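ABC transporter substrate-binding protein (Bradyrhizobium japonicum, PDB 4I1D) probably captures small solutes, perhaps polyamines, in the periplasm for an ABC transporter, and holds D-malate in its pocket. Local coordinates at residues H179-W184 with D196-M201; A188-L193 with E202-G207; A211-K214 with K218-F221. All blocks are in the same frame, centred on the assembly; numbering follows the deposited sequence.

Contact 1 (H179-W184 with D196-M201); sequences HITVWW and DGEVDM. With SO4 (sulfate ion), chain E.
In the beta-alpha-beta crossover formed by strand 182-184, helix 187-196 and strand 201-205, whose two strands flank strand 137-140 and run parallel to it, Thr181 on the approach to the first strand meets Glu198 and Val199 in the loop that leaves the helix. Thr181 carries its methyl CG2 anti to the backbone N, and this methyl lies 3.9 Å from OE2 of Glu198, whose chain bends at chi2 (44°). That carboxylate is held by a salt bridge to Arg136. CB of Thr181 lies 4.3 Å from CG1 of the buried Val199. The hydroxyl turns to other partners: OG1 donates at 2.9 Å to O1 of a sulfate, probably from the crystallisation liquor, and is also hydrogen-bonded to the backbone N of Arg137. An alanine in place of Thr181 would remove hydroxyl and methyl, which would probably cost the sulfate and Arg137 N their bond to OG1 and open a gap beside the Glu198 carboxylate. Pro309 of a second subunit packs on Thr181, Val182 and Glu198. The loop starts with Gly197 at positive phi, inside an Asx turn: Asp196 OD1, met on its anti side but 29° out of the carboxylate plane, accepts from Glu198 N at 3.0 Å.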
ATOM      1  N   HIS A 179      -3.430  27.606 -17.341  1.00 45.38           N
ATOM      2  CA  HIS A 179      -2.967  28.973 -17.165  1.00 47.60           C
ATOM      3  C   HIS A 179      -2.926  29.367 -15.695  1.00 53.83           C
ATOM      4  O   HIS A 179      -2.571  30.496 -15.355  1.00 47.34           O
ATOM      5  CB  HIS A 179      -3.839  29.929 -17.968  1.00 53.46           C
ATOM      6  CG  HIS A 179      -3.817  29.652 -19.439  1.00 50.59           C
ATOM      7  ND1 HIS A 179      -2.758  30.010 -20.243  1.00 55.45           N
ATOM      8  CD2 HIS A 179      -4.706  29.018 -20.242  1.00 56.08           C
ATOM      9  CE1 HIS A 179      -3.007  29.634 -21.489  1.00 63.15           C
ATOM     10  NE2 HIS A 179      -4.181  29.028 -21.514  1.00 61.07           N
ATOM     11  N   ILE A 180      -3.276  28.424 -14.826  1.00 46.02           N
ATOM     12  CA  ILE A 180      -3.194  28.675 -13.404  1.00 46.54           C
ATOM     13  C   ILE A 180      -1.793  28.306 -12.922  1.00 57.44           C
ATOM     14  O   ILE A 180      -1.341  27.165 -13.058  1.00 54.68           O
ATOM     15  CB  ILE A 180      -4.262  27.906 -12.623  1.00 41.71           C
ATOM     16  CG1 ILE A 180      -5.662  28.346 -13.073  1.00 40.42           C
ATOM     17  CG2 ILE A 180      -4.068  28.103 -11.132  1.00 43.25           C
ATOM     18  CD1 ILE A 180      -5.864  29.853 -13.133  1.00 42.12           C
ATOM     19  N   THR A 181      -1.110  29.307 -12.380  1.00 52.97           N
ATOM     20  CA  THR A 181       0.244  29.158 -11.884  1.00 46.89           C
ATOM     21  C   THR A 181       0.235  28.369 -10.583  1.00 50.50           C
ATOM     22  O   THR A 181       1.051  27.467 -10.383  1.00 49.24           O
ATOM     23  CB  THR A 181       0.838  30.539 -11.632  1.00 49.11           C
ATOM     24  OG1 THR A 181       0.742  31.310 -12.838  1.00 49.44           O
ATOM     25  CG2 THR A 181       2.283  30.434 -11.184  1.00 48.60           C
ATOM     26  N   VAL A 182      -0.703  28.719  -9.704  1.00 51.36           N
ATOM     27  CA  VAL A 182      -0.829  28.087  -8.398  1.00 48.88           C
ATOM     28  C   VAL A 182      -2.289  27.998  -7.968  1.00 47.84           C
ATOM     29  O   VAL A 182      -3.038  28.958  -8.103  1.00 44.65           O
ATOM     30  CB  VAL A 182      -0.103  28.902  -7.298  1.00 50.79           C
ATOM     31  CG1 VAL A 182      -0.370  28.290  -5.933  1.00 45.49           C
ATOM     32  CG2 VAL A 182       1.381  28.974  -7.569  1.00 57.04           C
ATOM     33  N   TRP A 183      -2.678  26.844  -7.437  1.00 50.14           N
ATOM     34  CA  TRP A 183      -3.948  26.706  -6.733  1.00 45.91           C
ATOM     35  C   TRP A 183      -3.671  26.830  -5.242  1.00 47.43           C
ATOM     36  O   TRP A 183      -3.114  25.913  -4.637  1.00 46.35           O
ATOM     37  CB  TRP A 183      -4.565  25.340  -7.032  1.00 42.00           C
ATOM     38  CG  TRP A 183      -4.970  25.174  -8.479  1.00 49.82           C
ATOM     39  CD1 TRP A 183      -4.180  24.760  -9.509  1.00 49.96           C
ATOM     40  CD2 TRP A 183      -6.266  25.420  -9.041  1.00 49.80           C
ATOM     41  NE1 TRP A 183      -4.906  24.727 -10.680  1.00 53.49           N
ATOM     42  CE2 TRP A 183      -6.189  25.130 -10.418  1.00 49.52           C
ATOM     43  CE3 TRP A 183      -7.484  25.866  -8.512  1.00 49.89           C
ATOM     44  CZ2 TRP A 183      -7.280  25.264 -11.271  1.00 48.32           C
ATOM     45  CZ3 TRP A 183      -8.569  25.997  -9.364  1.00 47.04           C
ATOM     46  CH2 TRP A 183      -8.459  25.702 -10.722  1.00 46.16           C
ATOM     47  N   TRP A 184      -4.043  27.955  -4.642  1.00 44.23           N
ATOM     48  CA  TRP A 184      -3.682  28.176  -3.242  1.00 46.61           C
ATOM     49  C   TRP A 184      -4.626  27.499  -2.262  1.00 49.93           C
ATOM     50  O   TRP A 184      -5.772  27.197  -2.595  1.00 48.86           O
ATOM     51  CB  TRP A 184      -3.517  29.665  -2.914  1.00 46.97           C
ATOM     52  CG  TRP A 184      -4.744  30.537  -3.083  1.00 47.82           C
ATOM     53  CD1 TRP A 184      -5.038  31.325  -4.154  1.00 51.74           C
ATOM     54  CD2 TRP A 184      -5.802  30.744  -2.133  1.00 43.41           C
ATOM     55  NE1 TRP A 184      -6.216  32.000  -3.939  1.00 43.56           N
ATOM     56  CE2 TRP A 184      -6.705  31.664  -2.708  1.00 43.25           C
ATOM     57  CE3 TRP A 184      -6.070  30.244  -0.854  1.00 47.40           C
ATOM     58  CZ2 TRP A 184      -7.869  32.088  -2.054  1.00 41.31           C
ATOM     59  CZ3 TRP A 184      -7.224  30.669  -0.202  1.00 49.02           C
ATOM     60  CH2 TRP A 184      -8.106  31.583  -0.804  1.00 48.88           C
ATOM     61  N   ASP A 196       4.911  38.913  -3.453  1.00 51.51           N
ATOM     62  CA  ASP A 196       6.217  38.662  -4.077  1.00 54.67           C
ATOM     63  C   ASP A 196       6.144  38.622  -5.594  1.00 53.33           C
ATOM     64  O   ASP A 196       7.155  38.443  -6.264  1.00 53.71           O
ATOM     65  CB  ASP A 196       6.897  37.390  -3.536  1.00 56.29           C
ATOM     66  CG  ASP A 196       6.041  36.136  -3.693  1.00 62.04           C
ATOM     67  OD1 ASP A 196       5.135  36.118  -4.558  1.00 58.65           O
ATOM     68  OD2 ASP A 196       6.283  35.156  -2.946  1.00 61.00           O
ATOM     69  N   GLY A 197       4.941  38.783  -6.127  1.00 54.55           N
ATOM     70  CA  GLY A 197       4.765  38.880  -7.568  1.00 56.39           C
ATOM     71  C   GLY A 197       4.673  37.528  -8.252  1.00 55.56           C
ATOM     72  O   GLY A 197       4.725  37.457  -9.467  1.00 56.61           O
ATOM     73  N   GLU A 198       4.538  36.453  -7.478  1.00 51.14           N
ATOM     74  CA  GLU A 198       4.394  35.131  -8.071  1.00 48.39           C
ATOM     75  C   GLU A 198       3.149  35.075  -8.956  1.00 53.28           C
ATOM     76  O   GLU A 198       3.131  34.370  -9.955  1.00 59.16           O
ATOM     77  CB  GLU A 198       4.361  34.039  -7.002  1.00 52.05           C
ATOM     78  CG  GLU A 198       4.608  32.627  -7.530  1.00 65.21           C
ATOM     79  CD  GLU A 198       5.759  32.549  -8.541  1.00 79.25           C
ATOM     80  OE1 GLU A 198       6.897  32.961  -8.213  1.00 83.95           O
ATOM     81  OE2 GLU A 198       5.516  32.074  -9.675  1.00 79.74           O
ATOM     82  N   VAL A 199       2.109  35.819  -8.598  1.00 49.56           N
ATOM     83  CA  VAL A 199       0.972  35.955  -9.499  1.00 52.24           C
ATOM     84  C   VAL A 199       0.646  37.426  -9.746  1.00 57.28           C
ATOM     85  O   VAL A 199       0.889  38.271  -8.887  1.00 60.35           O
ATOM     86  CB  VAL A 199      -0.272  35.184  -9.010  1.00 53.59           C
ATOM     87  CG1 VAL A 199       0.061  33.707  -8.840  1.00 54.97           C
ATOM     88  CG2 VAL A 199      -0.806  35.765  -7.709  1.00 50.83           C
ATOM     89  N   ASP A 200       0.129  37.720 -10.939  1.00 43.53           N
ATOM     90  CA  ASP A 200      -0.256  39.071 -11.308  1.00 49.41           C
ATOM     91  C   ASP A 200      -1.725  39.315 -10.999  1.00 48.84           C
ATOM     92  O   ASP A 200      -2.169  40.459 -10.885  1.00 44.95           O
ATOM     93  CB  ASP A 200       0.029  39.312 -12.798  1.00 54.34           C
ATOM     94  CG  ASP A 200       1.499  39.101 -13.144  1.00 64.39           C
ATOM     95  OD1 ASP A 200       2.341  39.884 -12.651  1.00 65.04           O
ATOM     96  OD2 ASP A 200       1.814  38.149 -13.894  1.00 63.95           O
HETATM   97  N   MSE A 201      -2.473  38.227 -10.864  1.00 46.28           N
HETATM   98  CA  MSE A 201      -3.883  38.316 -10.541  1.00 46.83           C
HETATM   99  C   MSE A 201      -4.367  37.004  -9.930  1.00 49.53           C
HETATM  100  O   MSE A 201      -3.828  35.926 -10.215  1.00 44.35           O
HETATM  101  CB  MSE A 201      -4.694  38.664 -11.794  1.00 44.74           C
HETATM  102  CG  MSE A 201      -5.116  37.471 -12.621  1.00 47.46           C
HETATM  103 SE   MSE A 201      -5.833  38.026 -14.366  0.60 57.35          SE
HETATM  104  CE  MSE A 201      -4.160  38.684 -15.133  1.00 41.56           C
TER
HETATM  105  S   SO4 E 401       2.110  29.593 -15.976  0.99111.82           S
HETATM  106  O1  SO4 E 401       2.515  29.909 -14.605  0.99103.72           O
HETATM  107  O2  SO4 E 401       1.317  28.362 -15.995  0.99102.12           O
HETATM  108  O3  SO4 E 401       1.304  30.684 -16.530  0.99110.66           O
HETATM  109  O4  SO4 E 401       3.321  29.427 -16.778  0.99110.81           O

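Contact 2 (A188-L193 with E202-G207); sequences AQSAQL and EMAWNG. With MLT (D-malate), chain U.
Ser190 and Leu193, on one side of helix 187-196, close over Glu202 and Ala204 of strand 201-205, the helix and strand axes approaching to 8.7 Å with directions 130° apart. The tight part gathers round the buried Glu202 carboxyl. Its CG sits between the backbone N and the carbonyl carbon (chi1 76°), and the chain then runs straight out to the helix, bringing OE2 to 2.7 Å from the backbone O of Ser190. Two oxygens this near suggest that the acid is probably protonated. The other branch, OE1, is covered by aliphatic atoms, with CB of Ser190 at 3.8 Å and CD1 of Leu193 at 4.0 Å. Toward the pocket the fit is looser. OG of Ser190 is still 4.2 Å from CB of Ala204, and beyond it one water spans the gap, donating to Ser190 OG and accepting from Trp205 N at 2.9 Å. Ser190 OG is also hydrogen-bonded to Gly187 O. Trp205, the N-cap residue of helix 206-214, brings CZ3 obliquely to 3.7 Å from C3 of D-malate, while malate O2 lies in plane at the ring edge. Trp184 and Tyr105 meet this ring edge-to-face, and NH2 of Arg208 is hydrogen-bonded to the malate. A helix layered on a strand whose C-terminal end meets the ligand is consistent with an alpha/beta lobe of the periplasmic binding protein fold, which binds ligands between two lobes.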
ATOM      1  N   ALA A 188      -3.002  33.081   3.878  1.00 47.19           N
ATOM      2  CA  ALA A 188      -1.663  33.653   3.975  1.00 47.50           C
ATOM      3  C   ALA A 188      -0.885  33.383   2.694  1.00 47.21           C
ATOM      4  O   ALA A 188      -0.163  34.247   2.200  1.00 48.55           O
ATOM      5  CB  ALA A 188      -0.934  33.080   5.172  1.00 46.22           C
ATOM      6  N   GLN A 189      -1.048  32.185   2.146  1.00 47.41           N
ATOM      7  CA  GLN A 189      -0.375  31.843   0.901  1.00 46.62           C
ATOM      8  C   GLN A 189      -0.840  32.785  -0.216  1.00 46.02           C
ATOM      9  O   GLN A 189      -0.034  33.258  -1.013  1.00 42.51           O
ATOM     10  CB  GLN A 189      -0.613  30.375   0.534  1.00 44.69           C
ATOM     11  CG  GLN A 189      -0.244  30.012  -0.910  1.00 50.00           C
ATOM     12  CD  GLN A 189      -0.485  28.540  -1.227  1.00 48.73           C
ATOM     13  OE1 GLN A 189      -1.349  27.898  -0.629  1.00 54.22           O
ATOM     14  NE2 GLN A 189       0.290  27.998  -2.164  1.00 45.67           N
ATOM     15  N   SER A 190      -2.133  33.087  -0.244  1.00 46.89           N
ATOM     16  CA  SER A 190      -2.677  33.916  -1.309  1.00 49.54           C
ATOM     17  C   SER A 190      -2.110  35.323  -1.203  1.00 48.58           C
ATOM     18  O   SER A 190      -1.852  35.973  -2.216  1.00 47.50           O
ATOM     19  CB  SER A 190      -4.210  33.943  -1.276  1.00 44.74           C
ATOM     20  OG  SER A 190      -4.695  34.759  -0.227  1.00 44.91           O
ATOM     21  N   ALA A 191      -1.918  35.788   0.029  1.00 48.25           N
ATOM     22  CA  ALA A 191      -1.322  37.095   0.257  1.00 45.61           C
ATOM     23  C   ALA A 191       0.135  37.118  -0.204  1.00 48.45           C
ATOM     24  O   ALA A 191       0.562  38.046  -0.888  1.00 50.93           O
ATOM     25  CB  ALA A 191      -1.414  37.468   1.708  1.00 40.52           C
ATOM     26  N   GLN A 192       0.894  36.097   0.180  1.00 45.99           N
ATOM     27  CA  GLN A 192       2.298  36.009  -0.204  1.00 44.96           C
ATOM     28  C   GLN A 192       2.447  36.031  -1.738  1.00 49.76           C
ATOM     29  O   GLN A 192       3.351  36.682  -2.275  1.00 45.91           O
ATOM     30  CB  GLN A 192       2.926  34.742   0.375  1.00 39.79           C
ATOM     31  CG  GLN A 192       4.410  34.587   0.073  1.00 42.40           C
ATOM     32  CD  GLN A 192       5.256  35.717   0.655  1.00 53.56           C
ATOM     33  OE1 GLN A 192       5.005  36.192   1.766  1.00 59.00           O
ATOM     34  NE2 GLN A 192       6.270  36.146  -0.095  1.00 49.88           N
ATOM     35  N   LEU A 193       1.553  35.322  -2.432  1.00 44.18           N
ATOM     36  CA  LEU A 193       1.594  35.250  -3.893  1.00 46.27           C
ATOM     37  C   LEU A 193       1.503  36.642  -4.520  1.00 49.65           C
ATOM     38  O   LEU A 193       2.233  36.957  -5.469  1.00 50.27           O
ATOM     39  CB  LEU A 193       0.470  34.352  -4.429  1.00 40.56           C
ATOM     40  CG  LEU A 193       0.634  32.855  -4.115  1.00 49.72           C
ATOM     41  CD1 LEU A 193      -0.572  32.059  -4.588  1.00 41.98           C
ATOM     42  CD2 LEU A 193       1.926  32.277  -4.711  1.00 42.06           C
ATOM     43  N   GLU A 202      -5.382  37.098  -9.081  1.00 45.28           N
ATOM     44  CA  GLU A 202      -5.902  35.912  -8.419  1.00 47.98           C
ATOM     45  C   GLU A 202      -7.248  36.210  -7.786  1.00 50.64           C
ATOM     46  O   GLU A 202      -7.629  37.376  -7.620  1.00 50.08           O
ATOM     47  CB  GLU A 202      -4.928  35.433  -7.335  1.00 47.03           C
ATOM     48  CG  GLU A 202      -4.964  36.276  -6.059  1.00 52.70           C
ATOM     49  CD  GLU A 202      -4.013  35.778  -4.974  1.00 56.56           C
ATOM     50  OE1 GLU A 202      -3.593  34.596  -5.017  1.00 50.04           O
ATOM     51  OE2 GLU A 202      -3.680  36.583  -4.076  1.00 59.09           O
HETATM   52  N   MSE A 203      -7.974  35.151  -7.450  1.00 40.52           N
HETATM   53  CA  MSE A 203      -9.079  35.291  -6.529  1.00 46.68           C
HETATM   54  C   MSE A 203      -8.474  35.251  -5.146  1.00 43.59           C
HETATM   55  O   MSE A 203      -7.523  34.511  -4.906  1.00 53.17           O
HETATM   56  CB  MSE A 203     -10.094  34.165  -6.655  1.00 45.04           C
HETATM   57  CG  MSE A 203     -11.183  34.290  -5.600  1.00 51.18           C
HETATM   58 SE   MSE A 203     -12.511  32.864  -5.623  0.64 54.63          SE
HETATM   59  CE  MSE A 203     -13.045  33.013  -7.468  1.00 35.82           C
ATOM     60  N   ALA A 204      -9.026  36.047  -4.242  1.00 41.00           N
ATOM     61  CA  ALA A 204      -8.545  36.115  -2.870  1.00 39.57           C
ATOM     62  C   ALA A 204      -9.617  36.760  -1.994  1.00 44.96           C
ATOM     63  O   ALA A 204     -10.473  37.504  -2.480  1.00 50.61           O
ATOM     64  CB  ALA A 204      -7.234  36.942  -2.810  1.00 39.72           C
ATOM     65  N   TRP A 205      -9.566  36.474  -0.701  1.00 44.92           N
ATOM     66  CA  TRP A 205     -10.452  37.118   0.247  1.00 38.44           C
ATOM     67  C   TRP A 205     -10.066  38.589   0.392  1.00 43.74           C
ATOM     68  O   TRP A 205      -8.885  38.924   0.529  1.00 49.27           O
ATOM     69  CB  TRP A 205     -10.412  36.363   1.582  1.00 40.67           C
ATOM     70  CG  TRP A 205     -11.001  34.949   1.465  1.00 45.31           C
ATOM     71  CD1 TRP A 205     -12.212  34.615   0.925  1.00 42.92           C
ATOM     72  CD2 TRP A 205     -10.411  33.718   1.909  1.00 45.86           C
ATOM     73  NE1 TRP A 205     -12.411  33.256   1.000  1.00 42.36           N
ATOM     74  CE2 TRP A 205     -11.323  32.681   1.598  1.00 47.23           C
ATOM     75  CE3 TRP A 205      -9.209  33.390   2.548  1.00 41.56           C
ATOM     76  CZ2 TRP A 205     -11.066  31.342   1.891  1.00 44.17           C
ATOM     77  CZ3 TRP A 205      -8.952  32.057   2.841  1.00 42.10           C
ATOM     78  CH2 TRP A 205      -9.876  31.050   2.511  1.00 47.68           C
ATOM     79  N   ASN A 206     -11.056  39.473   0.353  1.00 41.64           N
ATOM     80  CA  ASN A 206     -10.760  40.897   0.282  1.00 47.08           C
ATOM     81  C   ASN A 206      -9.904  41.369   1.461  1.00 50.66           C
ATOM     82  O   ASN A 206      -9.091  42.278   1.319  1.00 48.11           O
ATOM     83  CB  ASN A 206     -12.040  41.718   0.183  1.00 45.16           C
ATOM     84  CG  ASN A 206     -12.795  41.761   1.492  1.00 47.85           C
ATOM     85  OD1 ASN A 206     -13.502  40.821   1.839  1.00 51.58           O
ATOM     86  ND2 ASN A 206     -12.636  42.851   2.234  1.00 47.34           N
ATOM     87  N   GLY A 207     -10.079  40.732   2.614  1.00 52.67           N
ATOM     88  CA  GLY A 207      -9.325  41.086   3.809  1.00 52.73           C
ATOM     89  C   GLY A 207      -7.833  40.823   3.704  1.00 47.98           C
ATOM     90  O   GLY A 207      -7.027  41.580   4.252  1.00 52.68           O
TER
HETATM   91  C1  MLT U 417      -7.015  29.398   5.688  1.00 88.64           C
HETATM   92  O1  MLT U 417      -6.882  28.697   6.714  1.00 94.54           O
HETATM   93  O2  MLT U 417      -7.549  28.888   4.676  1.00 89.46           O
HETATM   94  C2  MLT U 417      -6.563  30.834   5.675  1.00 76.95           C
HETATM   95  O3  MLT U 417      -5.387  31.066   6.434  1.00 68.40           O
HETATM   96  C3  MLT U 417      -7.674  31.686   6.251  1.00 85.01           C
HETATM   97  C4  MLT U 417      -7.111  33.066   6.455  1.00 95.43           C
HETATM   98  O4  MLT U 417      -6.558  33.356   7.537  1.00101.03           O
HETATM   99  O5  MLT U 417      -7.179  33.931   5.550  1.00 92.84           O
HETATM  100  O   HOH W   1      -7.375  34.737   0.232  1.00 40.96           O

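Contact 3 (A211-K214 with K218-F221); sequences AVAK and KVSF
The last turn of helix 206-214 and the start of strand 219-235, separated by a four-residue connection, come closest at Ala213 and Val219, whose CA atoms are 5.8 Å apart, and no hydrogen bond joins the two segments. Val219 does most of the work from the strand: its side chain points toward the helix, and with CG1 anti to the carbonyl carbon (chi1 -49°), the methyl CG2 falls between the backbone N and the carbonyl carbon, where it fits beside both Val212 and Ala213. The Val212 methyl CG1 is 4.0 Å from this CG2; the two valines cross at about a right angle and meet through one methyl each. Ala213 adds a second patch. Its CB is 4.2 Å from CG2 of Val219 and slightly nearer, 3.8 Å, to the Val219 backbone O, so the short side chain lies against the strand backbone as well as its methyl. Helix 206-214 links strands 201-205 and 219-235, which run in the same direction on either side of the antiparallel strand 100-112; this is a beta-alpha-beta crossover, and the present contact seats the C-terminal end of its helix on the outgoing strand. One turn earlier, Val209 of the same helix also touches Val219, extending the apolar strip along the helix. On the strand, Ser220 points away from the helix and its backbone pairs with Tyr111. Beyond the apolar patch, the carbonyl O of Lys214 accepts a hydrogen bond from NE2 of Gln4 of a third subunit.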
ATOM      1  N   ALA A 211      -4.995  43.863   3.439  1.00 46.64           N
ATOM      2  CA  ALA A 211      -3.923  43.772   4.433  1.00 50.40           C
ATOM      3  C   ALA A 211      -2.553  43.858   3.784  1.00 52.41           C
ATOM      4  O   ALA A 211      -1.712  44.645   4.214  1.00 53.48           O
ATOM      5  CB  ALA A 211      -4.045  42.493   5.261  1.00 55.81           C
ATOM      6  N   VAL A 212      -2.324  43.067   2.737  1.00 48.67           N
ATOM      7  CA  VAL A 212      -1.023  43.126   2.080  1.00 52.19           C
ATOM      8  C   VAL A 212      -0.814  44.478   1.372  1.00 61.63           C
ATOM      9  O   VAL A 212       0.315  44.965   1.263  1.00 62.60           O
ATOM     10  CB  VAL A 212      -0.788  41.935   1.135  1.00 56.64           C
ATOM     11  CG1 VAL A 212      -1.812  41.921   0.042  1.00 50.14           C
ATOM     12  CG2 VAL A 212       0.603  41.998   0.539  1.00 60.96           C
ATOM     13  N   ALA A 213      -1.900  45.093   0.906  1.00 57.48           N
ATOM     14  CA  ALA A 213      -1.801  46.419   0.294  1.00 58.28           C
ATOM     15  C   ALA A 213      -1.387  47.453   1.341  1.00 61.12           C
ATOM     16  O   ALA A 213      -0.459  48.234   1.126  1.00 57.48           O
ATOM     17  CB  ALA A 213      -3.110  46.815  -0.353  1.00 53.83           C
ATOM     18  N   LYS A 214      -2.071  47.442   2.479  1.00 60.76           N
ATOM     19  CA  LYS A 214      -1.744  48.353   3.565  1.00 64.12           C
ATOM     20  C   LYS A 214      -0.288  48.181   4.022  1.00 65.12           C
ATOM     21  O   LYS A 214       0.341  49.131   4.484  1.00 64.24           O
ATOM     22  CB  LYS A 214      -2.728  48.182   4.730  1.00 70.84           C
ATOM     23  CG  LYS A 214      -2.781  49.388   5.662  1.00 90.75           C
ATOM     24  CD  LYS A 214      -4.019  49.382   6.562  1.00105.48           C
ATOM     25  CE  LYS A 214      -5.234  50.013   5.877  1.00111.90           C
ATOM     26  NZ  LYS A 214      -6.390  50.151   6.815  1.00112.51           N
ATOM     27  N   LYS A 218       2.081  46.828  -4.007  1.00 59.60           N
ATOM     28  CA  LYS A 218       1.377  47.528  -5.073  1.00 60.02           C
ATOM     29  C   LYS A 218       0.314  46.623  -5.681  1.00 46.92           C
ATOM     30  O   LYS A 218       0.458  46.150  -6.802  1.00 52.85           O
ATOM     31  CB  LYS A 218       2.352  48.024  -6.142  1.00 73.28           C
ATOM     32  CG  LYS A 218       3.278  49.126  -5.659  1.00 81.41           C
ATOM     33  CD  LYS A 218       2.513  50.134  -4.823  1.00 92.45           C
ATOM     34  CE  LYS A 218       3.356  51.370  -4.514  1.00105.26           C
ATOM     35  NZ  LYS A 218       4.546  51.084  -3.661  1.00107.49           N
ATOM     36  N   VAL A 219      -0.746  46.371  -4.924  1.00 53.32           N
ATOM     37  CA  VAL A 219      -1.823  45.507  -5.384  1.00 55.71           C
ATOM     38  C   VAL A 219      -3.172  46.087  -4.988  1.00 55.02           C
ATOM     39  O   VAL A 219      -3.250  46.969  -4.135  1.00 52.24           O
ATOM     40  CB  VAL A 219      -1.696  44.085  -4.804  1.00 54.41           C
ATOM     41  CG1 VAL A 219      -0.282  43.558  -4.999  1.00 48.39           C
ATOM     42  CG2 VAL A 219      -2.078  44.077  -3.333  1.00 52.53           C
ATOM     43  N   SER A 220      -4.234  45.591  -5.611  1.00 52.20           N
ATOM     44  CA  SER A 220      -5.570  46.080  -5.312  1.00 50.05           C
ATOM     45  C   SER A 220      -6.591  45.040  -5.743  1.00 51.79           C
ATOM     46  O   SER A 220      -6.233  43.904  -6.075  1.00 52.52           O
ATOM     47  CB  SER A 220      -5.829  47.406  -6.037  1.00 57.92           C
ATOM     48  OG  SER A 220      -7.092  47.945  -5.683  1.00 62.20           O
ATOM     49  N   PHE A 221      -7.861  45.424  -5.744  1.00 49.71           N
ATOM     50  CA  PHE A 221      -8.927  44.508  -6.123  1.00 48.90           C
ATOM     51  C   PHE A 221     -10.188  45.271  -6.461  1.00 52.72           C
ATOM     52  O   PHE A 221     -10.296  46.465  -6.189  1.00 52.40           O
ATOM     53  CB  PHE A 221      -9.209  43.490  -5.007  1.00 43.20           C
ATOM     54  CG  PHE A 221      -9.986  44.049  -3.842  1.00 52.25           C
ATOM     55  CD1 PHE A 221      -9.330  44.589  -2.746  1.00 59.93           C
ATOM     56  CD2 PHE A 221     -11.374  44.016  -3.835  1.00 52.32           C
ATOM     57  CE1 PHE A 221     -10.046  45.096  -1.659  1.00 59.74           C
ATOM     58  CE2 PHE A 221     -12.099  44.522  -2.756  1.00 55.21           C
ATOM     59  CZ  PHE A 221     -11.432  45.061  -1.665  1.00 58.23           C
TER

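Followed from the N terminus, the chain enters contact 1 at 179-184, continues into helix 187-196 for the first half of contact 2, and returns through 196-201, where contact 1 closes its loop around that helix. Only then does 202-207 close contact 2, so the two contacts cross along the chain, and they also touch in space: Trp184 NE1 probably hydrogen-bonds Met203 O at 3.0 Å. Contact 3 follows in series, closing a short turn after helix 206-214, which it shares with contact 2; there Phe221 CZ lies 3.9 Å from Asn206 CB. Contacts 2 and 3 seat helices 187-196 and 206-214 on the mixed sheet, while contact 1 ties the loop after the first helix to the approach to strand 182-184.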